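Local coordinates for transcriptional regulator, LacI family protein (Rhodococcus jostii, PDB 3K9C) that probably binds DNA as a LacI-family transcription factor and regulates transcription from the sites it recognises, at residues Arg127-Ile132 against Ala149-His154; Glu174-Leu179 against Leu201-Arg206; Arg195-Val200 against Val231-Ile236; Arg224-Pro229 against Val270-Thr275. All coordinates share one frame; numbering follows the deposited sequence.

Interaction 1: residues Arg127-Ile132 against Ala149-His154; sequences RNIAHI and AAMDRH
Within the beta-alpha-beta unit formed by strand 129-133, helix 140-153 and strand 160-164, Met-151 near the end of the helix reaches down onto Ile-129 at the start of the first strand. Met-151 is present as selenomethionine, and its chain bends at both chi2 and chi3, which swings the terminal SE and CE across the isoleucine rather than out along it. The methyl CE sits 3.6 Å from Ile-129 CB, while SE lies 3.8 Å from CD1 of the same residue, so the end of the methionine spans the isoleucine from its branch point to its tip. On Ile-129, CG1 stands beside the backbone N (chi1 -55°), a setting that carries CD1 to the selenium. CE also comes to 3.4 Å from Arg-127 O, a carbonyl oxygen that accepts a hydrogen bond from Ser-159 OG. Where the helix stops, His-154 turns back: its ND1 donates to Ala-150 O at 3.0 Å in an almost straight bond (174°), with the oxygen in the ring plane. Leu-156 and Ala-160 also touch Met-151, and Thr-122 of helix 110-123 touches Ile-129. Such apolar helix-on-sheet packing is typical of the right-handed beta-alpha-beta crossover in periplasmic-binding-protein-like domains.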
# COMPACT_ATOMS: atom_id res chain seq x y z
N ARG B 127 1.20 19.33 26.79
CA ARG B 127 2.53 19.79 27.17
C ARG B 127 3.56 18.66 27.12
O ARG B 127 4.71 18.88 26.74
CB ARG B 127 2.49 20.43 28.56
CG ARG B 127 1.55 21.64 28.63
CD ARG B 127 1.59 22.31 29.99
NE ARG B 127 2.90 22.89 30.27
CZ ARG B 127 3.15 23.70 31.29
NH1 ARG B 127 2.18 24.02 32.14
NH2 ARG B 127 4.38 24.18 31.48
N ASN B 128 3.15 17.45 27.51
CA ASN B 128 4.05 16.30 27.45
C ASN B 128 3.80 15.71 26.08
O ASN B 128 2.92 14.86 25.92
CB ASN B 128 3.72 15.26 28.52
CG ASN B 128 3.97 15.76 29.91
OD1 ASN B 128 3.03 16.06 30.65
ND2 ASN B 128 5.24 15.88 30.28
N ILE B 129 4.55 16.18 25.10
CA ILE B 129 4.38 15.74 23.74
C ILE B 129 5.58 14.97 23.22
O ILE B 129 6.73 15.38 23.41
CB ILE B 129 4.08 16.93 22.83
CG1 ILE B 129 2.88 17.70 23.40
CG2 ILE B 129 3.83 16.47 21.40
CD1 ILE B 129 2.66 19.07 22.79
N ALA B 130 5.29 13.86 22.56
CA ALA B 130 6.34 13.01 22.02
C ALA B 130 6.35 12.94 20.51
O ALA B 130 5.32 13.12 19.84
CB ALA B 130 6.22 11.61 22.60
N HIS B 131 7.53 12.67 19.96
CA HIS B 131 7.69 12.53 18.53
C HIS B 131 8.41 11.21 18.28
O HIS B 131 9.41 10.91 18.93
CB HIS B 131 8.50 13.70 17.96
CG HIS B 131 8.85 13.54 16.51
ND1 HIS B 131 7.91 13.37 15.53
CD2 HIS B 131 10.06 13.51 15.89
CE1 HIS B 131 8.51 13.23 14.36
NE2 HIS B 131 9.82 13.32 14.55
N ILE B 132 7.86 10.41 17.37
CA ILE B 132 8.49 9.16 16.97
C ILE B 132 9.06 9.57 15.61
O ILE B 132 8.30 9.77 14.65
CB ILE B 132 7.44 8.00 16.85
CG1 ILE B 132 6.79 7.76 18.22
CG2 ILE B 132 8.12 6.71 16.37
CD1 ILE B 132 5.69 6.69 18.22
N ALA B 149 12.43 22.23 18.01
CA ALA B 149 12.41 23.69 17.95
C ALA B 149 11.05 24.21 18.37
O ALA B 149 10.95 25.12 19.18
CB ALA B 149 12.74 24.16 16.55
N ALA B 150 10.00 23.62 17.81
CA ALA B 150 8.65 24.05 18.13
C ALA B 150 8.35 23.83 19.61
O ALA B 150 7.70 24.66 20.24
CB ALA B 150 7.63 23.30 17.27
N MSE B 151 8.79 22.71 20.18
CA MSE B 151 8.52 22.48 21.59
C MSE B 151 9.22 23.55 22.44
O MSE B 151 8.68 24.03 23.44
CB MSE B 151 8.99 21.07 22.01
CG MSE B 151 8.13 19.92 21.49
SE MSE B 151 6.32 20.01 22.21
CE MSE B 151 6.63 19.21 23.97
N ASP B 152 10.43 23.91 22.03
CA ASP B 152 11.22 24.91 22.74
C ASP B 152 10.55 26.28 22.67
O ASP B 152 10.57 27.04 23.64
CB ASP B 152 12.63 24.96 22.15
CG ASP B 152 13.59 25.80 22.98
OD1 ASP B 152 13.45 25.85 24.23
OD2 ASP B 152 14.50 26.41 22.38
N ARG B 153 9.94 26.58 21.53
CA ARG B 153 9.26 27.86 21.34
C ARG B 153 8.08 27.99 22.30
O ARG B 153 7.70 29.11 22.67
CB ARG B 153 8.75 28.00 19.90
CG ARG B 153 9.22 29.26 19.20
CD ARG B 153 8.42 29.54 17.93
NE ARG B 153 8.46 28.43 16.98
CZ ARG B 153 9.57 27.98 16.40
NH1 ARG B 153 10.75 28.53 16.68
NH2 ARG B 153 9.50 26.97 15.54
N HIS B 154 7.49 26.86 22.69
CA HIS B 154 6.37 26.88 23.62
C HIS B 154 6.80 26.69 25.07
O HIS B 154 5.96 26.56 25.95
CB HIS B 154 5.35 25.78 23.28
CG HIS B 154 4.52 26.08 22.06
ND1 HIS B 154 4.97 25.85 20.78
CD2 HIS B 154 3.27 26.58 21.94
CE1 HIS B 154 4.03 26.20 19.92
NE2 HIS B 154 2.98 26.64 20.60

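Interaction 2: residues Glu174-Leu179 against Leu201-Arg206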
# COMPACT_ATOMS: atom_id res chain seq x y z
N GLU B 174 6.24 0.01 18.30
CA GLU B 174 7.36 -0.09 19.23
C GLU B 174 7.63 1.25 19.91
O GLU B 174 7.78 1.32 21.13
CB GLU B 174 8.61 -0.60 18.52
CG GLU B 174 8.63 -2.11 18.35
CD GLU B 174 8.51 -2.84 19.69
OE1 GLU B 174 9.47 -2.78 20.49
OE2 GLU B 174 7.46 -3.47 19.95
N GLY B 175 7.69 2.31 19.11
CA GLY B 175 7.93 3.62 19.68
C GLY B 175 6.87 4.00 20.70
O GLY B 175 7.18 4.58 21.72
N MSE B 176 5.61 3.66 20.42
CA MSE B 176 4.53 3.99 21.34
C MSE B 176 4.67 3.17 22.62
O MSE B 176 4.41 3.67 23.72
CB MSE B 176 3.17 3.74 20.68
CG MSE B 176 1.96 4.27 21.47
SE MSE B 176 1.99 6.21 21.79
CE MSE B 176 3.28 6.72 20.48
N HIS B 177 5.08 1.92 22.47
CA HIS B 177 5.28 1.03 23.60
C HIS B 177 6.35 1.65 24.50
O HIS B 177 6.16 1.80 25.71
CB HIS B 177 5.74 -0.34 23.10
CG HIS B 177 6.14 -1.28 24.19
ND1 HIS B 177 5.26 -1.69 25.17
CD2 HIS B 177 7.32 -1.87 24.47
CE1 HIS B 177 5.89 -2.50 26.01
NE2 HIS B 177 7.14 -2.62 25.61
N THR B 178 7.47 2.03 23.89
CA THR B 178 8.56 2.66 24.62
C THR B 178 8.03 3.86 25.40
O THR B 178 8.29 4.00 26.60
CB THR B 178 9.66 3.17 23.67
OG1 THR B 178 10.14 2.08 22.86
CG2 THR B 178 10.81 3.76 24.45
N LEU B 179 7.28 4.73 24.72
CA LEU B 179 6.73 5.93 25.33
C LEU B 179 5.80 5.63 26.50
O LEU B 179 5.78 6.36 27.48
CB LEU B 179 5.98 6.77 24.28
CG LEU B 179 6.89 7.31 23.17
CD1 LEU B 179 6.07 7.99 22.06
CD2 LEU B 179 7.89 8.29 23.79
N LEU B 201 -1.71 3.97 16.78
CA LEU B 201 -3.13 3.81 17.09
C LEU B 201 -3.47 2.35 17.37
O LEU B 201 -4.28 2.07 18.25
CB LEU B 201 -3.99 4.29 15.91
CG LEU B 201 -3.96 5.79 15.60
CD1 LEU B 201 -4.66 6.05 14.27
CD2 LEU B 201 -4.62 6.56 16.73
N ASP B 202 -2.87 1.43 16.60
CA ASP B 202 -3.11 0.00 16.78
C ASP B 202 -2.71 -0.45 18.18
O ASP B 202 -3.42 -1.23 18.82
CB ASP B 202 -2.31 -0.84 15.79
CG ASP B 202 -2.67 -0.56 14.35
OD1 ASP B 202 -3.84 -0.22 14.07
OD2 ASP B 202 -1.77 -0.71 13.50
N LEU B 203 -1.56 0.03 18.64
CA LEU B 203 -1.06 -0.33 19.95
C LEU B 203 -1.92 0.29 21.05
O LEU B 203 -2.31 -0.39 22.00
CB LEU B 203 0.38 0.15 20.14
CG LEU B 203 0.90 -0.16 21.55
CD1 LEU B 203 1.18 -1.65 21.62
CD2 LEU B 203 2.15 0.63 21.86
N LEU B 204 -2.20 1.58 20.91
CA LEU B 204 -3.00 2.30 21.90
C LEU B 204 -4.38 1.70 22.12
O LEU B 204 -4.83 1.57 23.26
CB LEU B 204 -3.14 3.78 21.50
CG LEU B 204 -1.89 4.65 21.64
CD1 LEU B 204 -2.20 6.07 21.19
CD2 LEU B 204 -1.44 4.64 23.09
N VAL B 205 -5.06 1.34 21.04
CA VAL B 205 -6.40 0.77 21.17
C VAL B 205 -6.32 -0.63 21.77
O VAL B 205 -7.19 -1.02 22.54
CB VAL B 205 -7.13 0.73 19.80
CG1 VAL B 205 -6.46 -0.23 18.86
CG2 VAL B 205 -8.59 0.34 20.01
N ARG B 206 -5.28 -1.38 21.43
CA ARG B 206 -5.10 -2.73 21.95
C ARG B 206 -4.63 -2.70 23.40
O ARG B 206 -4.67 -3.71 24.10
CB ARG B 206 -4.09 -3.51 21.11
CG ARG B 206 -4.60 -3.91 19.74
CD ARG B 206 -3.50 -4.56 18.91
NE ARG B 206 -4.00 -5.11 17.66
CZ ARG B 206 -4.55 -4.39 16.68
NH1 ARG B 206 -4.68 -3.07 16.80
NH2 ARG B 206 -4.97 -4.99 15.58
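Met-176 and Leu-203 cross obliquely where helices 169-181 and 194-206 pack side by side, while Leu-204 meets the same methionine at about a right angle. The short helical segments approach to 9.1 Å between axes and make an angle of 47°. Leu-203 is directed toward the neighbouring helix with CG anti to its own backbone N (chi1 177°), and this drives the CD2 methyl against the backbone. CD2 lies 3.3 Å from His-177 N and 3.5 Å from Met-176 CB, the latter tighter than a usual carbon-carbon contact, and it also reaches the CB of His-177, whose ring leads away from the contact. CG of Met-176, a selenomethionine, stands opposite its backbone N (chi1 -170°) and the bend at chi2 then sets SE beside Leu-204; the CD2 of Leu-204 is 3.8 Å from Met-176 CG and 4.0 Å from Met-176 SE. Leu-204 also touches Val-211, Ile-215 and Val-217, so it packs on helix 169-181, strand 216-218 and the loop before that strand. With an alanine in place of Leu-204, a gap would probably open beside the selenium, leaving Met-176 CG only Leu-203 to pack on between the two segments. Across the two segments the contact is entirely van der Waals, so it depends on the fit of methyl, methylene and selenium surfaces rather than on polar pairing, with the exposed His-177 at its margin.

Interaction 3: residues Arg195-Val200 against Val231-Ile236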
# COMPACT_ATOMS: atom_id res chain seq x y z
N ARG B 195 1.68 5.93 8.18
CA ARG B 195 1.86 4.49 8.38
C ARG B 195 2.41 4.22 9.77
O ARG B 195 2.04 3.23 10.42
CB ARG B 195 2.79 3.90 7.31
CG ARG B 195 2.98 2.40 7.45
CD ARG B 195 3.75 1.83 6.28
NE ARG B 195 2.86 1.35 5.23
CZ ARG B 195 3.27 0.88 4.06
NH1 ARG B 195 4.57 0.82 3.78
NH2 ARG B 195 2.38 0.45 3.16
N CYS B 196 3.28 5.10 10.24
CA CYS B 196 3.86 4.97 11.57
C CYS B 196 2.75 5.21 12.60
O CYS B 196 2.65 4.51 13.61
CB CYS B 196 4.97 6.01 11.75
SG CYS B 196 5.76 5.99 13.36
N ALA B 197 1.92 6.21 12.32
CA ALA B 197 0.80 6.57 13.20
C ALA B 197 -0.19 5.41 13.27
O ALA B 197 -0.78 5.15 14.31
CB ALA B 197 0.09 7.84 12.67
N THR B 198 -0.36 4.71 12.16
CA THR B 198 -1.27 3.57 12.15
C THR B 198 -0.86 2.56 13.22
O THR B 198 -1.72 1.98 13.90
CB THR B 198 -1.30 2.86 10.78
OG1 THR B 198 -1.90 3.72 9.80
CG2 THR B 198 -2.10 1.57 10.86
N GLY B 199 0.44 2.36 13.39
CA GLY B 199 0.93 1.43 14.40
C GLY B 199 0.75 1.95 15.81
O GLY B 199 0.54 1.18 16.76
N VAL B 200 0.84 3.27 15.95
CA VAL B 200 0.67 3.93 17.23
C VAL B 200 -0.77 3.73 17.69
O VAL B 200 -1.01 3.37 18.84
CB VAL B 200 0.97 5.44 17.12
CG1 VAL B 200 0.62 6.14 18.43
CG2 VAL B 200 2.44 5.66 16.75
N VAL B 231 -10.64 5.27 10.75
CA VAL B 231 -9.35 5.68 11.30
C VAL B 231 -9.42 7.17 11.64
O VAL B 231 -9.13 7.56 12.78
CB VAL B 231 -8.20 5.43 10.29
CG1 VAL B 231 -6.89 5.90 10.87
CG2 VAL B 231 -8.12 3.94 9.97
N GLN B 232 -9.85 7.98 10.67
CA GLN B 232 -10.00 9.43 10.83
C GLN B 232 -8.81 10.07 11.55
O GLN B 232 -8.95 10.71 12.59
CB GLN B 232 -11.30 9.76 11.57
CG GLN B 232 -12.04 8.54 12.14
CD GLN B 232 -13.26 8.92 12.96
OE1 GLN B 232 -14.19 9.56 12.47
NE2 GLN B 232 -13.26 8.51 14.23
N MSE B 233 -7.63 9.93 10.95
CA MSE B 233 -6.39 10.43 11.50
C MSE B 233 -6.05 11.90 11.21
O MSE B 233 -6.04 12.34 10.05
CB MSE B 233 -5.26 9.54 10.99
CG MSE B 233 -3.92 9.73 11.65
SE MSE B 233 -2.68 8.75 10.54
CE MSE B 233 -3.11 6.99 11.20
N THR B 234 -5.79 12.65 12.27
CA THR B 234 -5.39 14.05 12.15
C THR B 234 -3.98 13.92 11.58
O THR B 234 -3.18 13.12 12.08
CB THR B 234 -5.34 14.76 13.53
OG1 THR B 234 -6.67 14.88 14.04
CG2 THR B 234 -4.71 16.14 13.42
N THR B 235 -3.68 14.69 10.54
CA THR B 235 -2.38 14.58 9.88
C THR B 235 -1.97 15.89 9.21
O THR B 235 -2.71 16.86 9.20
CB THR B 235 -2.44 13.47 8.81
OG1 THR B 235 -1.13 13.20 8.31
CG2 THR B 235 -3.33 13.89 7.66
N ILE B 236 -0.77 15.88 8.64
CA ILE B 236 -0.23 17.04 7.95
C ILE B 236 -0.12 16.74 6.46
O ILE B 236 0.61 15.83 6.06
CB ILE B 236 1.15 17.42 8.49
CG1 ILE B 236 1.02 17.88 9.94
CG2 ILE B 236 1.78 18.49 7.64
CD1 ILE B 236 2.31 17.97 10.65
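Met-233, a selenomethionine, lays its SE and CE against Ala-197 on helix 194-206, and this is the tight part of the contact. Ala-197 CB is 3.6 Å from Met-233 SE and equally 3.6 Å from Met-233 CE, so the small methyl rests against both of the last two atoms of the longer chain. The methionine runs extended through chi1 and chi2 and bends only at chi3 (-78°), which turns CE along the helix toward the next residue. There the packing is looser: CE lies 3.7 Å from Thr-198 N and 3.8 Å from Thr-198 OG1, with the threonine crossing the methionine at about a right angle. Thr-198, only partly exposed, marks the side nearer solvent. Its hydroxyl is not left to the methyl, since OG1 is hydrogen-bonded to Asp-194 O one helical turn earlier, and CE therefore meets an oxygen already engaged. Leu-201 and Ala-226 also touch Met-233, adding apolar neighbours. The backbone of the same residue is held as well, its main chain bonding to that of Ala-226. A loop side chain leading into strand 235-237 thus packs on helix 194-206, an apolar loop-on-helix contact within the periplasmic-binding-protein-like fold of LacI-family regulators.

Interaction 4: residues Arg224-Pro229 against Val270-Thr275; sequences RLARIP and VRRATT
Ala-226 and Arg-227, in the short, weakly bonded helical turn at 224-227, lie over one face of the Arg-272 guanidinium. Arg-227 CA stands 4.0 Å above the centre of that face, and Ala-226 C lies above it toward the rim. At the ends of the group, NH1 is 3.6 Å from Ala-226 CB and NH2 is 4.0 Å from Arg-227 CB. Arg-272 CD also comes to 3.6 Å from Ala-226 O, though this is packing and not a hydrogen bond. The opposite face is met by Val-270 CG1, 3.4 Å above the plane, so the flat group lies between the turn and a residue of its own segment. An extended chain from CG to NE carries it there, with CG beside the backbone N (chi1 -65°). In this periplasmic-binding-protein-like fold the contact joins the turn to the loop that follows strand 262-270. Beyond the packing, polar partners fix the rotation of the group: NH1 donates to Met-233 O, and NH2 forms a salt bridge with Asp-222 OD1. A leucine in place of Arg-272 would probably leave Asp-222 without this charged mate and Met-233 O without this donor. Farther out, Arg-272 N is hydrogen-bonded to Thr-234 OG1, which ties down the base of the side chain, while Arg-224 on the turn forms a salt bridge with Glu-169 of the second subunit.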
# COMPACT_ATOMS: atom_id res chain seq x y z
N ARG B 224 -3.93 7.78 2.06
CA ARG B 224 -5.18 7.02 2.13
C ARG B 224 -5.44 6.42 3.51
O ARG B 224 -6.58 6.23 3.91
CB ARG B 224 -5.19 5.90 1.08
CG ARG B 224 -4.21 4.76 1.35
CD ARG B 224 -4.40 3.62 0.35
NE ARG B 224 -5.72 3.00 0.45
CZ ARG B 224 -6.09 2.16 1.41
NH1 ARG B 224 -5.23 1.83 2.36
NH2 ARG B 224 -7.32 1.67 1.43
N LEU B 225 -4.37 6.12 4.23
CA LEU B 225 -4.49 5.54 5.56
C LEU B 225 -5.25 6.47 6.50
O LEU B 225 -6.12 6.04 7.24
CB LEU B 225 -3.10 5.27 6.14
CG LEU B 225 -2.14 4.41 5.32
CD1 LEU B 225 -0.75 4.45 5.94
CD2 LEU B 225 -2.66 2.98 5.28
N ALA B 226 -4.92 7.76 6.43
CA ALA B 226 -5.53 8.77 7.29
C ALA B 226 -7.01 9.07 7.05
O ALA B 226 -7.74 9.41 7.98
CB ALA B 226 -4.73 10.06 7.20
N ARG B 227 -7.45 8.94 5.80
CA ARG B 227 -8.83 9.25 5.48
C ARG B 227 -9.80 8.08 5.66
O ARG B 227 -11.01 8.27 5.63
CB ARG B 227 -8.92 9.78 4.04
CG ARG B 227 -8.87 8.71 2.98
CD ARG B 227 -8.61 9.29 1.60
NE ARG B 227 -7.24 9.79 1.49
CZ ARG B 227 -6.60 9.99 0.35
NH1 ARG B 227 -7.23 9.74 -0.80
NH2 ARG B 227 -5.35 10.43 0.34
N ILE B 228 -9.26 6.88 5.86
CA ILE B 228 -10.12 5.71 6.06
C ILE B 228 -11.16 6.07 7.10
O ILE B 228 -10.83 6.51 8.20
CB ILE B 228 -9.32 4.49 6.55
CG1 ILE B 228 -8.34 4.04 5.46
CG2 ILE B 228 -10.26 3.35 6.90
CD1 ILE B 228 -7.39 2.94 5.89
N PRO B 229 -12.45 5.89 6.77
CA PRO B 229 -13.61 6.18 7.62
C PRO B 229 -13.52 5.85 9.10
O PRO B 229 -13.97 6.64 9.93
CB PRO B 229 -14.73 5.42 6.92
CG PRO B 229 -14.39 5.62 5.50
CD PRO B 229 -12.90 5.35 5.47
N VAL B 270 -4.58 18.93 8.66
CA VAL B 270 -5.84 18.32 8.32
C VAL B 270 -6.32 17.64 9.58
O VAL B 270 -5.84 16.56 9.95
CB VAL B 270 -5.67 17.27 7.19
CG1 VAL B 270 -7.02 16.63 6.87
CG2 VAL B 270 -5.09 17.94 5.96
N ARG B 271 -7.27 18.28 10.25
CA ARG B 271 -7.84 17.77 11.49
C ARG B 271 -8.96 16.78 11.27
O ARG B 271 -9.88 17.02 10.49
CB ARG B 271 -8.40 18.90 12.35
CG ARG B 271 -7.38 19.76 13.04
CD ARG B 271 -8.05 20.99 13.63
NE ARG B 271 -8.72 21.75 12.58
CZ ARG B 271 -9.26 22.95 12.75
NH1 ARG B 271 -9.22 23.54 13.94
NH2 ARG B 271 -9.84 23.57 11.72
N ARG B 272 -8.87 15.67 11.98
CA ARG B 272 -9.90 14.65 11.90
C ARG B 272 -10.26 14.30 13.33
O ARG B 272 -10.47 15.22 14.13
CB ARG B 272 -9.40 13.44 11.10
CG ARG B 272 -9.12 13.79 9.63
CD ARG B 272 -9.28 12.58 8.70
NE ARG B 272 -9.16 12.95 7.29
CZ ARG B 272 -8.00 13.12 6.65
NH1 ARG B 272 -6.85 12.95 7.29
NH2 ARG B 272 -7.99 13.49 5.37
N ALA B 273 -10.29 13.02 13.69
CA ALA B 273 -10.69 12.66 15.05
C ALA B 273 -9.66 12.05 16.00
O ALA B 273 -10.03 11.53 17.05
CB ALA B 273 -11.90 11.74 14.96
N THR B 274 -8.37 12.12 15.66
CA THR B 274 -7.36 11.54 16.53
C THR B 274 -6.66 12.53 17.46
O THR B 274 -5.69 12.19 18.12
CB THR B 274 -6.28 10.78 15.73
OG1 THR B 274 -5.68 11.66 14.76
CG2 THR B 274 -6.90 9.58 15.01
N THR B 275 -7.16 13.77 17.50
CA THR B 275 -6.59 14.78 18.38
C THR B 275 -7.72 15.48 19.13
O THR B 275 -8.84 15.55 18.64
CB THR B 275 -5.78 15.84 17.59
OG1 THR B 275 -6.59 16.39 16.55
CG2 THR B 275 -4.53 15.22 17.00

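Overall arrangement
Interactions 1 and 3 are buried, whereas interactions 2 and 4 are only partly so and reach toward the surface. Interactions 2 and 3 share helix 194-206, and Leu-201 CD1 packs on Met-233 CE at 3.6 Å to join them; interaction 1 meets interaction 2 through Ile-132 and Met-176. A selenomethionine carries each of the first three contacts, which are largely apolar, while interaction 4 rests on a guanidinium whose polar partners lie outside its segments. Interactions 3 and 4, centres 7 Å apart, are linked by a probable hydrogen bond between Thr-234 N and Thr-274 OG1. Residues in interactions 2, 3 and 4 also approach the second subunit; interaction 1 does not.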